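Local coordinates for vacuolar-sorting protein BRO1 (Saccharomyces cerevisiae, PDB 1ZB1) that helps sort and concentrate cargo at the multivesicular body and recruits the DOA4 deubiquitinase to endosomes, at residues Ser205-Tyr208 / Thr209-Ser212; His253-Lys256 / Ser257-Ala260; Tyr261-Gly264 / Leu265-Glu269; Phe282-Gln285 / Gln286-Ser289; Thr309-Lys312 / Lys313-Glu316. All coordinates share one frame; numbering follows the deposited sequence.

All five contacts are local, joining residues a few positions apart at one end of the elongated, mostly helical Bro1 domain. They follow in series along the chain, so none nests in or crosses another and none closes a long loop. Contact 1 leads from a loop into helix 208-230. Contacts 2 and 3 adjoin on helix 242-269, contact 4 lies on helix 275-290 and contact 5 on helix 303-322. Contact 3 touches contacts 1, 4 and 5 through side chains, while contact 2 is joined to contact 1 by a hydrogen bond and to contact 4 by hydrogen bonds and packing. Contact 4 also packs on contact 5. Helix 242-269 thereby ties the other three helices together.

Contact 1: Ser205-Tyr208 / Thr209-Ser212; sequences SKQY and TLIS
Gln207 occupies the N-cap position of helix 208-230, and its carbonyl oxygen is shared by two backbone donors of the first turn. Ile211 N reaches Gln207 O in a nearly straight bond of 3.1 Å (163° at the hydrogen), whereas Leu210 N, although only 2.8 Å from Gln207 O, makes a weak, strongly bent one. One residue on, Ser212 N binds Tyr208 O at 3.0 Å, and regular helical pairing is under way. On the loop side, Tyr208 N gives a weak bond to Lys206 O at 2.8 Å, which closes an inverse gamma turn centred on Gln207. Lys206 bends so that NZ makes a weak 3.4 Å bond to Tyr208 OH. The Gln207 side chain, extended beyond CG, runs beside that of Leu210, placing OE1 3.4 Å from the Leu210 CD1 methyl; CB of Gln207 lies 4.1 Å from Ile211 CD1. Ser205 OG is satisfied further back in the loop by Gln202 O, and Ser212 O accepts from Ser259 OG. Across to the next helix, Tyr208 packs on Leu265 and Glu269, and Ile211 on Tyr262, seating the helix start against the C-terminal part of helix 242-269.

Contact 2: His253-Lys256 / Ser257-Ala260; sequences HFYK and SLSA
Ser257 begins the second half of this stretch of helix 242-269, its N bound to His253 O at 2.9 Å; its CB lies 3.4 Å from Phe254 O. Leu258 comes next, with N 2.9 Å from Phe254 O. Its CG points away from the backbone N (chi1 -158°), and the branch ending in CD2 is carried alongside the ring of Tyr255, which runs in the same direction. CD2 of Leu258 is 4.1 Å from Tyr255 CD1, an oblique apolar contact. The same ring carries Phe254 CD2 over the centre of one face, 4.0 Å above the plane, and Tyr255 OH is held by Glu192. Ser259 N pairs with Tyr255 O at 3.0 Å, the donor standing 33° out of the carbonyl plane, and its hydroxyl is bonded to Ser212 O. At Ala260 the N bonds Lys256 O at 3.1 Å, while Ala260 CB lies 3.8 Å from Lys256 O. These four backbone bonds form one unbroken alpha-helical run in a largely buried part of the domain. Helix 208-230 packs on it through residues such as Ser215 and Thr218; helix 275-290 lies against Lys256, Ser257 and Ala260, with Gln286 bonded to His253 ND1; and Phe306 of helix 303-322 covers Ser257 and Leu258.

Contact 3: Tyr261-Gly264 / Leu265-Glu269; sequences YYHG and LHLEE
In the last turns of helix 242-269, within the Bro1 domain, Leu265 reaches back one turn to lie over Tyr261. Its CD1 methyl stands 4.0 Å from the centroid of the Tyr261 ring and 29° off the normal, a CH-pi contact over one face. The same methyl approaches CD1 of Tyr262 at 4.1 Å, so Leu265 bridges two neighbouring tyrosines. Tyr261 has its CG turned away from the backbone N (chi1 167°), which swings the ring down the helix toward the leucine. On another side, Leu267 CD1 comes 3.6 Å from His263 CE1. His266 sets its ring obliquely to that of His263, the planes 44° apart, with His263 O in the plane at the edge of the His266 ring. That oxygen accepts from Leu267 N at 3.0 Å and, weakly, from His266 N. Gly264 O takes the N-H of Glu268 at 3.0 Å. Phe306 of helix 303-322 meets the Tyr261 ring edge-to-face, as Phe279 of helix 275-290 does that of His263. Glu268 is salt-bridged to Lys313, whose NZ is less surely placed. His266 ND1 is buried without a partner in the model, probably a polar cost in otherwise mainly apolar packing.

Contact 4: Phe282-Gln285 / Gln286-Ser289; sequences FSMQ and QLIS
Phe282 offers one ring face to Gln286, whose CG methylene lies 4.1 Å from the ring centroid and 23° off the normal, a CH-pi contact one helical turn apart. The two side chains run at a slant, with the ring and amide planes 35° apart. A bend at chi2 (-58°) folds the Gln286 amide back toward the ring, where NE2 comes 3.8 Å from Phe282 CE1. Beyond it a water spans the two glutamines, donating to Gln285 OE1 at 2.7 Å and accepting from Gln286 NE2 at 3.1 Å. The far ends are also held: Gln285 NE2 by Asp281, and Gln286 OE1 by His253 of helix 242-269. Round the helix Met284 doubles back, with bends at chi2 and chi3 that turn its CE methyl toward Leu287 and Ile288. CE is 3.7 Å from Leu287 CD2; its still closer approach to Ile288 CG1 is unusually tight and therefore doubtful in detail. At the end of the segment Gln285 O accepts from Ser289 N at 2.9 Å and weakly from Ser289 OG at 3.3 Å. Helix 275-290 thus has two kinds of surface here. Leu287 faces Leu310 and Phe306 of helix 303-322, whereas the glutamines build a polar strip in which each carboxamide has both its oxygen and its nitrogen engaged, so their flips are probably restricted.

Contact 5: Thr309-Lys312 / Lys313-Glu316; sequences TLEK and KQKE
Gln314 N binds Leu310 O at 2.7 Å, nearly straight on to the carbonyl, in helix 303-322 of the Bro1 domain, at a largely solvent-facing stretch where the side chains are mostly charged. Lys315 N binds Glu311 O at 2.8 Å, and Lys313 N pairs with Thr309 O. Farther on the bonds lengthen: Lys312 O is approached by Lys315 N at 3.3 Å and Glu316 N at 3.4 Å, and both bonds are weak. The long side chains lean along the helix rather than into one another. Lys315 is fully extended, its CG beside the backbone N (chi1 -61°), and its aliphatic part passes over Glu311 O. Its ammonium stays well apart from the Glu311 carboxylate, at 5.9 Å between Lys315 NZ and Glu311 OE2, so any attraction between them is probably modest. Glu311 instead pairs with Lys307. Lys313 is salt-bridged mainly to Glu268 of helix 242-269; Glu316 OE2 is a second, long partner, 3.9 Å from Lys313 NZ, whose place is less certain. Leu310 alone in this stretch is buried, packing against Leu280, Ser283 and Leu287 of helix 275-290 and against Tyr261. The Gln314 chain is extended beyond CG and runs alongside the preceding turn, where NE2 lies 3.6 Å from Glu311 CA.

Contact 1: Ser205-Tyr208 / Thr209-Ser212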
loop_
_atom_site.group_PDB
_atom_site.type_symbol
_atom_site.label_atom_id
_atom_site.label_comp_id
_atom_site.label_asym_id
_atom_site.label_seq_id
_atom_site.Cartn_x
_atom_site.Cartn_y
_atom_site.Cartn_z
ATOM N N SER A 205 -0.977 -17.164 -19.506
ATOM C CA SER A 205 0.039 -16.406 -20.229
ATOM C C SER A 205 -0.207 -16.393 -21.734
ATOM O O SER A 205 0.556 -15.786 -22.484
ATOM C CB SER A 205 1.430 -16.980 -19.953
ATOM O OG SER A 205 1.582 -18.260 -20.542
ATOM N N LYS A 206 -1.275 -17.062 -22.165
ATOM C CA LYS A 206 -1.626 -17.139 -23.583
ATOM C C LYS A 206 -2.857 -16.274 -23.876
ATOM O O LYS A 206 -3.190 -16.021 -25.035
ATOM C CB LYS A 206 -1.898 -18.600 -23.960
ATOM C CG LYS A 206 -1.478 -19.008 -25.367
ATOM C CD LYS A 206 -2.356 -18.389 -26.445
ATOM C CE LYS A 206 -2.137 -19.073 -27.791
ATOM N NZ LYS A 206 -0.714 -19.032 -28.230
ATOM N N GLN A 207 -3.530 -15.825 -22.818
ATOM C CA GLN A 207 -4.716 -14.980 -22.954
ATOM C C GLN A 207 -4.294 -13.539 -23.206
ATOM O O GLN A 207 -4.509 -12.655 -22.371
ATOM C CB GLN A 207 -5.570 -15.046 -21.686
ATOM C CG GLN A 207 -6.369 -16.328 -21.522
ATOM C CD GLN A 207 -7.263 -16.290 -20.296
ATOM O OE1 GLN A 207 -6.785 -16.324 -19.161
ATOM N NE2 GLN A 207 -8.570 -16.203 -20.520
ATOM N N TYR A 208 -3.699 -13.319 -24.371
ATOM C CA TYR A 208 -3.203 -12.013 -24.776
ATOM C C TYR A 208 -4.098 -10.848 -24.386
ATOM O O TYR A 208 -3.644 -9.889 -23.762
ATOM C CB TYR A 208 -2.961 -12.016 -26.286
ATOM C CG TYR A 208 -1.951 -13.062 -26.711
ATOM C CD1 TYR A 208 -1.916 -13.541 -28.022
ATOM C CD2 TYR A 208 -1.031 -13.578 -25.798
ATOM C CE1 TYR A 208 -0.991 -14.511 -28.407
ATOM C CE2 TYR A 208 -0.105 -14.542 -26.172
ATOM C CZ TYR A 208 -0.092 -15.005 -27.475
ATOM O OH TYR A 208 0.819 -15.970 -27.834
ATOM N N THR A 209 -5.370 -10.935 -24.747
ATOM C CA THR A 209 -6.319 -9.879 -24.438
ATOM C C THR A 209 -6.381 -9.568 -22.934
ATOM O O THR A 209 -6.385 -8.404 -22.532
ATOM C CB THR A 209 -7.725 -10.262 -24.957
ATOM O OG1 THR A 209 -8.663 -9.233 -24.619
ATOM C CG2 THR A 209 -8.173 -11.588 -24.356
ATOM N N LEU A 210 -6.410 -10.610 -22.108
ATOM C CA LEU A 210 -6.484 -10.442 -20.655
ATOM C C LEU A 210 -5.259 -9.702 -20.114
ATOM O O LEU A 210 -5.385 -8.670 -19.448
ATOM C CB LEU A 210 -6.578 -11.810 -19.973
ATOM C CG LEU A 210 -7.393 -11.988 -18.681
ATOM C CD1 LEU A 210 -6.813 -13.163 -17.910
ATOM C CD2 LEU A 210 -7.366 -10.740 -17.827
ATOM N N ILE A 211 -4.077 -10.244 -20.394
ATOM C CA ILE A 211 -2.827 -9.644 -19.937
ATOM C C ILE A 211 -2.766 -8.176 -20.345
ATOM O O ILE A 211 -2.399 -7.318 -19.544
ATOM C CB ILE A 211 -1.600 -10.405 -20.507
ATOM C CG1 ILE A 211 -1.474 -11.776 -19.834
ATOM C CG2 ILE A 211 -0.317 -9.622 -20.249
ATOM C CD1 ILE A 211 -2.650 -12.678 -20.040
ATOM N N SER A 212 -3.148 -7.893 -21.587
ATOM C CA SER A 212 -3.144 -6.528 -22.098
ATOM C C SER A 212 -3.995 -5.579 -21.248
ATOM O O SER A 212 -3.549 -4.488 -20.881
ATOM C CB SER A 212 -3.649 -6.509 -23.541
ATOM O OG SER A 212 -3.719 -5.184 -24.027
#

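Contact 2: His253-Lys256 / Ser257-Ala260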
loop_
_atom_site.group_PDB
_atom_site.type_symbol
_atom_site.label_atom_id
_atom_site.label_comp_id
_atom_site.label_asym_id
_atom_site.label_seq_id
_atom_site.Cartn_x
_atom_site.Cartn_y
_atom_site.Cartn_z
ATOM N N HIS A 253 5.480 3.590 -17.826
ATOM C CA HIS A 253 5.783 3.419 -19.245
ATOM C C HIS A 253 5.958 1.940 -19.582
ATOM O O HIS A 253 5.488 1.474 -20.616
ATOM C CB HIS A 253 7.062 4.168 -19.633
ATOM C CG HIS A 253 6.914 5.655 -19.640
ATOM N ND1 HIS A 253 6.035 6.310 -20.476
ATOM C CD2 HIS A 253 7.531 6.616 -18.914
ATOM C CE1 HIS A 253 6.117 7.611 -20.263
ATOM N NE2 HIS A 253 7.018 7.823 -19.321
ATOM N N PHE A 254 6.633 1.200 -18.709
ATOM C CA PHE A 254 6.863 -0.221 -18.961
ATOM C C PHE A 254 5.577 -1.035 -19.086
ATOM O O PHE A 254 5.463 -1.900 -19.961
ATOM C CB PHE A 254 7.720 -0.845 -17.864
ATOM C CG PHE A 254 7.998 -2.304 -18.085
ATOM C CD1 PHE A 254 8.868 -2.712 -19.089
ATOM C CD2 PHE A 254 7.365 -3.274 -17.312
ATOM C CE1 PHE A 254 9.104 -4.065 -19.325
ATOM C CE2 PHE A 254 7.593 -4.629 -17.537
ATOM C CZ PHE A 254 8.466 -5.027 -18.548
ATOM N N TYR A 255 4.612 -0.779 -18.209
ATOM C CA TYR A 255 3.371 -1.528 -18.275
ATOM C C TYR A 255 2.496 -1.072 -19.434
ATOM O O TYR A 255 1.723 -1.855 -19.982
ATOM C CB TYR A 255 2.659 -1.478 -16.916
ATOM C CG TYR A 255 3.329 -2.434 -15.948
ATOM C CD1 TYR A 255 3.316 -3.809 -16.191
ATOM C CD2 TYR A 255 4.056 -1.971 -14.850
ATOM C CE1 TYR A 255 4.016 -4.698 -15.375
ATOM C CE2 TYR A 255 4.759 -2.857 -14.026
ATOM C CZ TYR A 255 4.736 -4.216 -14.298
ATOM O OH TYR A 255 5.448 -5.100 -13.514
ATOM N N LYS A 256 2.639 0.185 -19.833
ATOM C CA LYS A 256 1.884 0.676 -20.978
ATOM C C LYS A 256 2.431 -0.073 -22.202
ATOM O O LYS A 256 1.679 -0.482 -23.088
ATOM C CB LYS A 256 2.090 2.180 -21.156
ATOM C CG LYS A 256 1.468 2.732 -22.423
ATOM C CD LYS A 256 0.342 3.702 -22.128
ATOM C CE LYS A 256 0.841 4.942 -21.398
ATOM N NZ LYS A 256 -0.260 5.929 -21.213
ATOM N N SER A 257 3.748 -0.257 -22.231
ATOM C CA SER A 257 4.411 -0.968 -23.320
ATOM C C SER A 257 3.956 -2.423 -23.366
ATOM O O SER A 257 3.623 -2.948 -24.431
ATOM C CB SER A 257 5.933 -0.931 -23.138
ATOM O OG SER A 257 6.581 -1.782 -24.076
ATOM N N LEU A 258 3.948 -3.065 -22.201
ATOM C CA LEU A 258 3.547 -4.462 -22.091
ATOM C C LEU A 258 2.112 -4.648 -22.569
ATOM O O LEU A 258 1.771 -5.667 -23.174
ATOM C CB LEU A 258 3.671 -4.929 -20.639
ATOM C CG LEU A 258 3.791 -6.438 -20.430
ATOM C CD1 LEU A 258 5.115 -6.912 -21.018
ATOM C CD2 LEU A 258 3.724 -6.771 -18.941
ATOM N N SER A 259 1.276 -3.653 -22.291
ATOM C CA SER A 259 -0.128 -3.689 -22.682
ATOM C C SER A 259 -0.281 -3.654 -24.204
ATOM O O SER A 259 -1.037 -4.437 -24.784
ATOM C CB SER A 259 -0.865 -2.499 -22.069
ATOM O OG SER A 259 -2.233 -2.529 -22.413
ATOM N N ALA A 260 0.434 -2.734 -24.844
ATOM C CA ALA A 260 0.389 -2.590 -26.295
ATOM C C ALA A 260 0.928 -3.848 -26.969
ATOM O O ALA A 260 0.387 -4.304 -27.974
ATOM C CB ALA A 260 1.204 -1.373 -26.723
#

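Contact 3: Tyr261-Gly264 / Leu265-Glu269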
loop_
_atom_site.group_PDB
_atom_site.type_symbol
_atom_site.label_atom_id
_atom_site.label_comp_id
_atom_site.label_asym_id
_atom_site.label_seq_id
_atom_site.Cartn_x
_atom_site.Cartn_y
_atom_site.Cartn_z
ATOM N N TYR A 261 2.000 -4.401 -26.412
ATOM C CA TYR A 261 2.605 -5.611 -26.948
ATOM C C TYR A 261 1.589 -6.750 -27.004
ATOM O O TYR A 261 1.360 -7.344 -28.061
ATOM C CB TYR A 261 3.801 -6.021 -26.084
ATOM C CG TYR A 261 4.338 -7.419 -26.347
ATOM C CD1 TYR A 261 4.786 -7.798 -27.616
ATOM C CD2 TYR A 261 4.416 -8.356 -25.321
ATOM C CE1 TYR A 261 5.297 -9.072 -27.849
ATOM C CE2 TYR A 261 4.923 -9.629 -25.541
ATOM C CZ TYR A 261 5.363 -9.982 -26.806
ATOM O OH TYR A 261 5.865 -11.241 -27.020
ATOM N N TYR A 262 0.968 -7.051 -25.868
ATOM C CA TYR A 262 0.001 -8.138 -25.833
ATOM C C TYR A 262 -1.225 -7.890 -26.706
ATOM O O TYR A 262 -1.761 -8.827 -27.291
ATOM C CB TYR A 262 -0.387 -8.450 -24.388
ATOM C CG TYR A 262 0.643 -9.326 -23.719
ATOM C CD1 TYR A 262 0.700 -10.692 -23.990
ATOM C CD2 TYR A 262 1.608 -8.782 -22.870
ATOM C CE1 TYR A 262 1.689 -11.494 -23.436
ATOM C CE2 TYR A 262 2.601 -9.573 -22.314
ATOM C CZ TYR A 262 2.637 -10.927 -22.601
ATOM O OH TYR A 262 3.621 -11.713 -22.058
ATOM N N HIS A 263 -1.659 -6.639 -26.816
ATOM C CA HIS A 263 -2.806 -6.341 -27.662
ATOM C C HIS A 263 -2.394 -6.594 -29.114
ATOM O O HIS A 263 -3.218 -6.963 -29.956
ATOM C CB HIS A 263 -3.253 -4.888 -27.484
ATOM C CG HIS A 263 -4.427 -4.512 -28.332
ATOM N ND1 HIS A 263 -4.307 -3.763 -29.483
ATOM C CD2 HIS A 263 -5.744 -4.804 -28.211
ATOM C CE1 HIS A 263 -5.498 -3.610 -30.034
ATOM N NE2 HIS A 263 -6.388 -4.233 -29.282
ATOM N N GLY A 264 -1.108 -6.400 -29.392
ATOM C CA GLY A 264 -0.592 -6.624 -30.730
ATOM C C GLY A 264 -0.590 -8.106 -31.050
ATOM O O GLY A 264 -0.966 -8.506 -32.151
ATOM N N LEU A 265 -0.164 -8.925 -30.091
ATOM C CA LEU A 265 -0.138 -10.369 -30.286
ATOM C C LEU A 265 -1.558 -10.873 -30.541
ATOM O O LEU A 265 -1.760 -11.889 -31.206
ATOM C CB LEU A 265 0.451 -11.071 -29.061
ATOM C CG LEU A 265 1.938 -10.832 -28.785
ATOM C CD1 LEU A 265 2.369 -11.652 -27.584
ATOM C CD2 LEU A 265 2.763 -11.217 -30.008
ATOM N N HIS A 266 -2.537 -10.151 -30.008
ATOM C CA HIS A 266 -3.937 -10.506 -30.192
ATOM C C HIS A 266 -4.369 -10.135 -31.608
ATOM O O HIS A 266 -5.038 -10.914 -32.288
ATOM C CB HIS A 266 -4.805 -9.776 -29.162
ATOM C CG HIS A 266 -6.251 -9.698 -29.538
ATOM N ND1 HIS A 266 -6.840 -8.533 -29.982
ATOM C CD2 HIS A 266 -7.215 -10.647 -29.578
ATOM C CE1 HIS A 266 -8.105 -8.769 -30.281
ATOM N NE2 HIS A 266 -8.357 -10.045 -30.047
ATOM N N LEU A 267 -3.982 -8.941 -32.048
ATOM C CA LEU A 267 -4.322 -8.472 -33.384
ATOM C C LEU A 267 -3.774 -9.421 -34.447
ATOM O O LEU A 267 -4.419 -9.660 -35.467
ATOM C CB LEU A 267 -3.772 -7.061 -33.606
ATOM C CG LEU A 267 -4.375 -5.976 -32.711
ATOM C CD1 LEU A 267 -3.718 -4.640 -33.010
ATOM C CD2 LEU A 267 -5.871 -5.897 -32.947
ATOM N N GLU A 268 -2.584 -9.959 -34.203
ATOM C CA GLU A 268 -1.965 -10.897 -35.134
ATOM C C GLU A 268 -2.761 -12.193 -35.122
ATOM O O GLU A 268 -2.851 -12.894 -36.129
ATOM C CB GLU A 268 -0.521 -11.194 -34.724
ATOM C CG GLU A 268 0.054 -12.426 -35.411
ATOM C CD GLU A 268 1.455 -12.758 -34.955
ATOM O OE1 GLU A 268 1.713 -12.711 -33.734
ATOM O OE2 GLU A 268 2.298 -13.081 -35.817
ATOM N N GLU A 269 -3.328 -12.500 -33.964
ATOM C CA GLU A 269 -4.128 -13.702 -33.774
ATOM C C GLU A 269 -5.435 -13.544 -34.552
ATOM O O GLU A 269 -6.038 -14.524 -34.981
ATOM C CB GLU A 269 -4.410 -13.892 -32.280
ATOM C CG GLU A 269 -4.675 -15.322 -31.840
ATOM C CD GLU A 269 -4.770 -15.450 -30.325
ATOM O OE1 GLU A 269 -5.673 -14.823 -29.726
ATOM O OE2 GLU A 269 -3.938 -16.173 -29.735
#

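Contact 4: Phe282-Gln285 / Gln286-Ser289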
loop_
_atom_site.group_PDB
_atom_site.type_symbol
_atom_site.label_atom_id
_atom_site.label_comp_id
_atom_site.label_asym_id
_atom_site.label_seq_id
_atom_site.Cartn_x
_atom_site.Cartn_y
_atom_site.Cartn_z
ATOM N N PHE A 282 3.936 1.261 -31.209
ATOM C CA PHE A 282 3.623 2.020 -30.004
ATOM C C PHE A 282 4.288 1.408 -28.778
ATOM O O PHE A 282 4.802 2.126 -27.917
ATOM C CB PHE A 282 2.109 2.071 -29.789
ATOM C CG PHE A 282 1.699 2.800 -28.542
ATOM C CD1 PHE A 282 1.897 4.174 -28.426
ATOM C CD2 PHE A 282 1.116 2.114 -27.480
ATOM C CE1 PHE A 282 1.519 4.856 -27.268
ATOM C CE2 PHE A 282 0.735 2.785 -26.318
ATOM C CZ PHE A 282 0.937 4.159 -26.213
ATOM N N SER A 283 4.273 0.081 -28.703
ATOM C CA SER A 283 4.879 -0.629 -27.588
ATOM C C SER A 283 6.360 -0.279 -27.457
ATOM O O SER A 283 6.845 0.015 -26.364
ATOM C CB SER A 283 4.726 -2.138 -27.778
ATOM O OG SER A 283 5.282 -2.849 -26.685
ATOM N N MET A 284 7.075 -0.318 -28.578
ATOM C CA MET A 284 8.499 -0.004 -28.595
ATOM C C MET A 284 8.747 1.418 -28.096
ATOM O O MET A 284 9.695 1.660 -27.356
ATOM C CB MET A 284 9.065 -0.151 -30.013
ATOM C CG MET A 284 10.566 0.119 -30.115
ATOM S SD MET A 284 11.573 -1.104 -29.242
ATOM C CE MET A 284 11.871 -0.298 -27.709
ATOM N N GLN A 285 7.896 2.348 -28.517
ATOM C CA GLN A 285 8.007 3.742 -28.102
ATOM C C GLN A 285 7.983 3.835 -26.576
ATOM O O GLN A 285 8.880 4.407 -25.960
ATOM C CB GLN A 285 6.844 4.559 -28.676
ATOM C CG GLN A 285 6.867 4.732 -30.190
ATOM C CD GLN A 285 5.605 5.401 -30.719
ATOM O OE1 GLN A 285 5.173 6.433 -30.204
ATOM N NE2 GLN A 285 5.009 4.814 -31.754
ATOM N N GLN A 286 6.942 3.260 -25.979
ATOM C CA GLN A 286 6.779 3.270 -24.534
ATOM C C GLN A 286 7.938 2.608 -23.803
ATOM O O GLN A 286 8.396 3.113 -22.779
ATOM C CB GLN A 286 5.462 2.595 -24.159
ATOM C CG GLN A 286 4.246 3.432 -24.502
ATOM C CD GLN A 286 4.283 4.792 -23.827
ATOM O OE1 GLN A 286 4.470 4.890 -22.611
ATOM N NE2 GLN A 286 4.101 5.847 -24.610
ATOM N N LEU A 287 8.416 1.479 -24.318
ATOM C CA LEU A 287 9.534 0.801 -23.675
ATOM C C LEU A 287 10.754 1.723 -23.670
ATOM O O LEU A 287 11.474 1.816 -22.673
ATOM C CB LEU A 287 9.879 -0.498 -24.405
ATOM C CG LEU A 287 11.114 -1.212 -23.853
ATOM C CD1 LEU A 287 10.865 -1.634 -22.420
ATOM C CD2 LEU A 287 11.442 -2.428 -24.713
ATOM N N ILE A 288 10.991 2.403 -24.787
ATOM C CA ILE A 288 12.125 3.318 -24.863
ATOM C C ILE A 288 11.932 4.462 -23.862
ATOM O O ILE A 288 12.880 4.879 -23.199
ATOM C CB ILE A 288 12.300 3.884 -26.295
ATOM C CG1 ILE A 288 12.750 2.765 -27.238
ATOM C CG2 ILE A 288 13.341 5.003 -26.299
ATOM C CD1 ILE A 288 12.744 3.145 -28.711
ATOM N N SER A 289 10.699 4.951 -23.742
ATOM C CA SER A 289 10.390 6.032 -22.806
ATOM C C SER A 289 10.715 5.670 -21.350
ATOM O O SER A 289 11.022 6.548 -20.543
ATOM C CB SER A 289 8.906 6.410 -22.893
ATOM O OG SER A 289 8.606 7.115 -24.081
HETATM O O HOH W 1 4.697 6.620 -27.516
#

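Contact 5: Thr309-Lys312 / Lys313-Glu316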
loop_
_atom_site.group_PDB
_atom_site.type_symbol
_atom_site.label_atom_id
_atom_site.label_comp_id
_atom_site.label_asym_id
_atom_site.label_seq_id
_atom_site.Cartn_x
_atom_site.Cartn_y
_atom_site.Cartn_z
ATOM N N THR A 309 12.700 -9.004 -28.039
ATOM C CA THR A 309 11.463 -9.733 -28.281
ATOM C C THR A 309 10.525 -8.916 -29.168
ATOM O O THR A 309 9.902 -9.460 -30.081
ATOM C CB THR A 309 10.752 -10.069 -26.955
ATOM O OG1 THR A 309 11.577 -10.952 -26.187
ATOM C CG2 THR A 309 9.411 -10.738 -27.220
ATOM N N LEU A 310 10.435 -7.614 -28.908
ATOM C CA LEU A 310 9.575 -6.739 -29.698
ATOM C C LEU A 310 10.068 -6.598 -31.128
ATOM O O LEU A 310 9.305 -6.780 -32.073
ATOM C CB LEU A 310 9.486 -5.344 -29.074
ATOM C CG LEU A 310 8.679 -5.170 -27.789
ATOM C CD1 LEU A 310 8.659 -3.700 -27.400
ATOM C CD2 LEU A 310 7.264 -5.675 -28.000
ATOM N N GLU A 311 11.342 -6.255 -31.283
ATOM C CA GLU A 311 11.917 -6.082 -32.609
ATOM C C GLU A 311 11.777 -7.359 -33.422
ATOM O O GLU A 311 11.409 -7.322 -34.595
ATOM C CB GLU A 311 13.392 -5.681 -32.501
ATOM C CG GLU A 311 13.592 -4.256 -32.001
ATOM C CD GLU A 311 15.055 -3.847 -31.927
ATOM O OE1 GLU A 311 15.317 -2.657 -31.647
ATOM O OE2 GLU A 311 15.935 -4.709 -32.145
ATOM N N LYS A 312 12.063 -8.486 -32.784
ATOM C CA LYS A 312 11.969 -9.783 -33.431
ATOM C C LYS A 312 10.566 -9.977 -34.010
ATOM O O LYS A 312 10.407 -10.314 -35.184
ATOM C CB LYS A 312 12.286 -10.875 -32.410
ATOM C CG LYS A 312 12.806 -12.171 -33.007
ATOM C CD LYS A 312 13.623 -12.938 -31.975
ATOM C CE LYS A 312 14.789 -12.091 -31.466
ATOM N NZ LYS A 312 15.643 -12.798 -30.468
ATOM N N LYS A 313 9.552 -9.745 -33.184
ATOM C CA LYS A 313 8.166 -9.893 -33.615
ATOM C C LYS A 313 7.827 -8.833 -34.656
ATOM O O LYS A 313 7.139 -9.104 -35.639
ATOM C CB LYS A 313 7.223 -9.750 -32.420
ATOM C CG LYS A 313 5.867 -10.391 -32.634
ATOM C CD LYS A 313 6.018 -11.902 -32.762
ATOM C CE LYS A 313 4.696 -12.565 -33.069
ATOM N NZ LYS A 313 4.137 -12.021 -34.329
ATOM N N GLN A 314 8.318 -7.621 -34.428
ATOM C CA GLN A 314 8.084 -6.502 -35.332
ATOM C C GLN A 314 8.568 -6.853 -36.743
ATOM O O GLN A 314 7.939 -6.478 -37.734
ATOM C CB GLN A 314 8.823 -5.268 -34.807
ATOM C CG GLN A 314 8.003 -3.981 -34.788
ATOM C CD GLN A 314 8.550 -2.956 -33.796
ATOM O OE1 GLN A 314 8.069 -1.822 -33.723
ATOM N NE2 GLN A 314 9.557 -3.357 -33.023
ATOM N N LYS A 315 9.682 -7.575 -36.823
ATOM C CA LYS A 315 10.252 -7.983 -38.107
ATOM C C LYS A 315 9.290 -8.890 -38.865
ATOM O O LYS A 315 8.841 -8.562 -39.962
ATOM C CB LYS A 315 11.565 -8.741 -37.897
ATOM C CG LYS A 315 12.667 -7.961 -37.206
ATOM C CD LYS A 315 13.917 -8.822 -37.070
ATOM C CE LYS A 315 15.015 -8.116 -36.287
ATOM N NZ LYS A 315 16.252 -8.943 -36.202
ATOM N N GLU A 316 8.991 -10.039 -38.265
ATOM C CA GLU A 316 8.097 -11.034 -38.848
ATOM C C GLU A 316 6.834 -10.423 -39.440
ATOM O O GLU A 316 6.490 -10.685 -40.593
ATOM C CB GLU A 316 7.726 -12.072 -37.785
ATOM C CG GLU A 316 8.939 -12.746 -37.156
ATOM C CD GLU A 316 8.583 -13.656 -35.992
ATOM O OE1 GLU A 316 9.518 -14.208 -35.371
ATOM O OE2 GLU A 316 7.376 -13.819 -35.695
#